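Local structure of CurM Sulfotransferase (Moorea producta, 4GBM) at residues A[194-197]-A[198-202]. The protein probably transfers a sulfo group from PAPS to a polyketide intermediate of the curacin biosynthetic pathway, leaving PAP. The protein carries 2 engineered substitutions. Numbering follows the deposited sequence.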
ATOM      1  N   GLU A 194       8.358  12.501 -10.567  1.00  9.83           N
ATOM      2  CA  GLU A 194       8.432  13.524  -9.532  1.00  9.76           C
ATOM      3  C   GLU A 194       7.033  14.001  -9.144  1.00  9.60           C
ATOM      4  O   GLU A 194       6.730  14.140  -7.955  1.00  9.34           O
ATOM      5  CB  GLU A 194       9.276  14.701 -10.021  1.00 10.26           C
ATOM      6  CG  GLU A 194       9.438  15.808  -8.994  1.00 10.30           C
ATOM      7  CD  GLU A 194      10.291  16.953  -9.497  1.00 11.93           C
ATOM      8  OE1 GLU A 194      10.223  18.031  -8.890  1.00 12.19           O
ATOM      9  OE2 GLU A 194      11.027  16.774 -10.492  1.00 14.03           O
ATOM     10  N   GLN A 195       6.188  14.228 -10.146  1.00 10.34           N
ATOM     11  CA  GLN A 195       4.814  14.666  -9.896  1.00 11.47           C
ATOM     12  C   GLN A 195       4.035  13.605  -9.113  1.00 10.13           C
ATOM     13  O   GLN A 195       3.249  13.940  -8.227  1.00 10.17           O
ATOM     14  CB  GLN A 195       4.109  15.012 -11.210  1.00 12.58           C
ATOM     15  CG  GLN A 195       2.660  15.448 -11.053  1.00 17.63           C
ATOM     16  CD  GLN A 195       2.029  15.849 -12.371  1.00 28.71           C
ATOM     17  OE1 GLN A 195       2.392  16.868 -12.964  1.00 35.50           O
ATOM     18  NE2 GLN A 195       1.073  15.052 -12.834  1.00 33.04           N
ATOM     19  N   VAL A 196       4.252  12.327  -9.425  1.00  9.19           N
ATOM     20  CA  VAL A 196       3.582  11.255  -8.683  1.00  8.89           C
ATOM     21  C   VAL A 196       4.002  11.266  -7.204  1.00  8.70           C
ATOM     22  O   VAL A 196       3.152  11.207  -6.311  1.00  8.88           O
ATOM     23  CB  VAL A 196       3.808   9.866  -9.331  1.00 10.12           C
ATOM     24  CG1 VAL A 196       3.307   8.762  -8.422  1.00 10.56           C
ATOM     25  CG2 VAL A 196       3.087   9.795 -10.668  1.00 10.63           C
ATOM     26  N   TRP A 197       5.301  11.394  -6.947  1.00  8.52           N
ATOM     27  CA  TRP A 197       5.796  11.459  -5.571  1.00  8.32           C
ATOM     28  C   TRP A 197       5.267  12.703  -4.848  1.00  8.40           C
ATOM     29  O   TRP A 197       4.807  12.615  -3.709  1.00  8.67           O
ATOM     30  CB  TRP A 197       7.331  11.422  -5.541  1.00  8.73           C
ATOM     31  CG  TRP A 197       7.891  11.384  -4.143  1.00  8.31           C
ATOM     32  CD1 TRP A 197       8.152  10.266  -3.397  1.00  9.14           C
ATOM     33  CD2 TRP A 197       8.254  12.508  -3.323  1.00  8.48           C
ATOM     34  NE1 TRP A 197       8.648  10.624  -2.165  1.00  8.34           N
ATOM     35  CE2 TRP A 197       8.721  11.992  -2.092  1.00  9.19           C
ATOM     36  CE3 TRP A 197       8.229  13.901  -3.511  1.00  9.52           C
ATOM     37  CZ2 TRP A 197       9.159  12.818  -1.049  1.00  9.21           C
ATOM     38  CZ3 TRP A 197       8.665  14.721  -2.477  1.00  9.58           C
ATOM     39  CH2 TRP A 197       9.127  14.176  -1.261  1.00  9.39           C
ATOM     40  N   ALA A 198       5.313  13.853  -5.526  1.00  8.74           N
ATOM     41  CA  ALA A 198       4.890  15.122  -4.927  1.00  8.92           C
ATOM     42  C   ALA A 198       3.390  15.148  -4.640  1.00  9.28           C
ATOM     43  O   ALA A 198       2.976  15.526  -3.537  1.00 10.13           O
ATOM     44  CB  ALA A 198       5.284  16.300  -5.828  1.00  9.37           C
ATOM     45  N   LYS A 199       2.585  14.732  -5.622  1.00  9.69           N
ATOM     46  CA  LYS A 199       1.126  14.753  -5.472  0.60 10.92           C
ATOM     47  C   LYS A 199       0.651  13.759  -4.413  1.00 10.51           C
ATOM     48  O   LYS A 199      -0.185  14.107  -3.566  1.00  9.82           O
ATOM     49  CB  LYS A 199       0.423  14.512  -6.816  0.60 12.33           C
ATOM     50  CG  LYS A 199      -1.091  14.392  -6.718  0.60 14.59           C
ATOM     51  CD  LYS A 199      -1.764  14.460  -8.079  0.60 21.11           C
ATOM     52  CE  LYS A 199      -3.224  14.019  -8.001  0.60 23.70           C
ATOM     53  NZ  LYS A 199      -4.029  14.734  -6.956  0.60 22.35           N
ATOM     54  N   SER A 200       1.179  12.535  -4.451  1.00  9.60           N
ATOM     55  CA  SER A 200       0.817  11.505  -3.476  0.50  9.19           C
ATOM     56  C   SER A 200       1.120  11.985  -2.065  1.00  8.46           C
ATOM     57  O   SER A 200       0.277  11.908  -1.174  1.00  8.42           O
ATOM     58  CB  SER A 200       1.569  10.203  -3.754  0.50 10.04           C
ATOM     59  OG  SER A 200       1.247   9.692  -5.032  0.50 11.07           O
ATOM     60  N   ASN A 201       2.334  12.492  -1.870  1.00  8.26           N
ATOM     61  CA  ASN A 201       2.728  12.950  -0.543  1.00  8.05           C
ATOM     62  C   ASN A 201       1.961  14.172  -0.079  1.00  8.32           C
ATOM     63  O   ASN A 201       1.516  14.215   1.063  1.00  8.38           O
ATOM     64  CB  ASN A 201       4.238  13.126  -0.446  1.00  8.11           C
ATOM     65  CG  ASN A 201       4.934  11.810  -0.257  1.00  8.25           C
ATOM     66  OD1 ASN A 201       4.802  11.186   0.799  1.00  8.85           O
ATOM     67  ND2 ASN A 201       5.649  11.350  -1.284  1.00  7.98           N
ATOM     68  N   GLN A 202       1.772  15.150  -0.965  1.00  8.58           N
ATOM     69  CA  GLN A 202       0.972  16.312  -0.591  1.00  9.06           C
ATOM     70  C   GLN A 202      -0.472  15.920  -0.245  1.00  8.89           C
ATOM     71  O   GLN A 202      -1.040  16.432   0.729  1.00  9.08           O
ATOM     72  CB  GLN A 202       0.998  17.400  -1.669  1.00  9.45           C
ATOM     73  CG  GLN A 202       0.461  18.745  -1.153  1.00 11.75           C
ATOM     74  CD  GLN A 202       1.262  19.264   0.026  1.00 17.10           C
ATOM     75  OE1 GLN A 202       2.467  19.502  -0.086  1.00 20.67           O
ATOM     76  NE2 GLN A 202       0.602  19.437   1.165  1.00 15.41           N
TER
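The carbonyl oxygen of Glu194 accepts the N-H of Ala198 in the middle of helix 189-208, with Glu194 O 2.8 Å from Ala198 N. The Glu194 carboxylate turns elsewhere, to Arg191, Thr299 and the backbone of Lys296. Gln195 O continues the i to i+4 pattern by taking the N-H of Lys199. At Val196 the carbonyl takes Ser200 N, 3.0 Å from Val196 O. In one of its two conformers Ser200 OG donates to the same Val196 O at 2.7 Å, from the opposite face of the carbonyl plane. Trp197 O is gripped from both faces by Asn201. Asn201 N approaches one face at 3.1 Å from Trp197 O, and Asn201 ND2 the other at 2.9 Å. The Asn201 side chain, with CG beside its own backbone N (chi1 -79°), folds back along the helix to make this bond. Asn201 ND2 also sits over one indole face, toward its rim, 3.2 Å from Trp197 NE1; both are donors, so this is no hydrogen bond. Ring and amide planes are 53° apart. Trp197 NE1 bonds to Arg164 O, and Asn201 OD1 to Tyr161. With an alanine at Trp197, Arg164 O would probably lose its indole donor and Asn201 ND2 the ring face beside it. Indole and amide thus tie this helix of the P-loop-type sulfotransferase fold to central strand 158-163 and the loop after it.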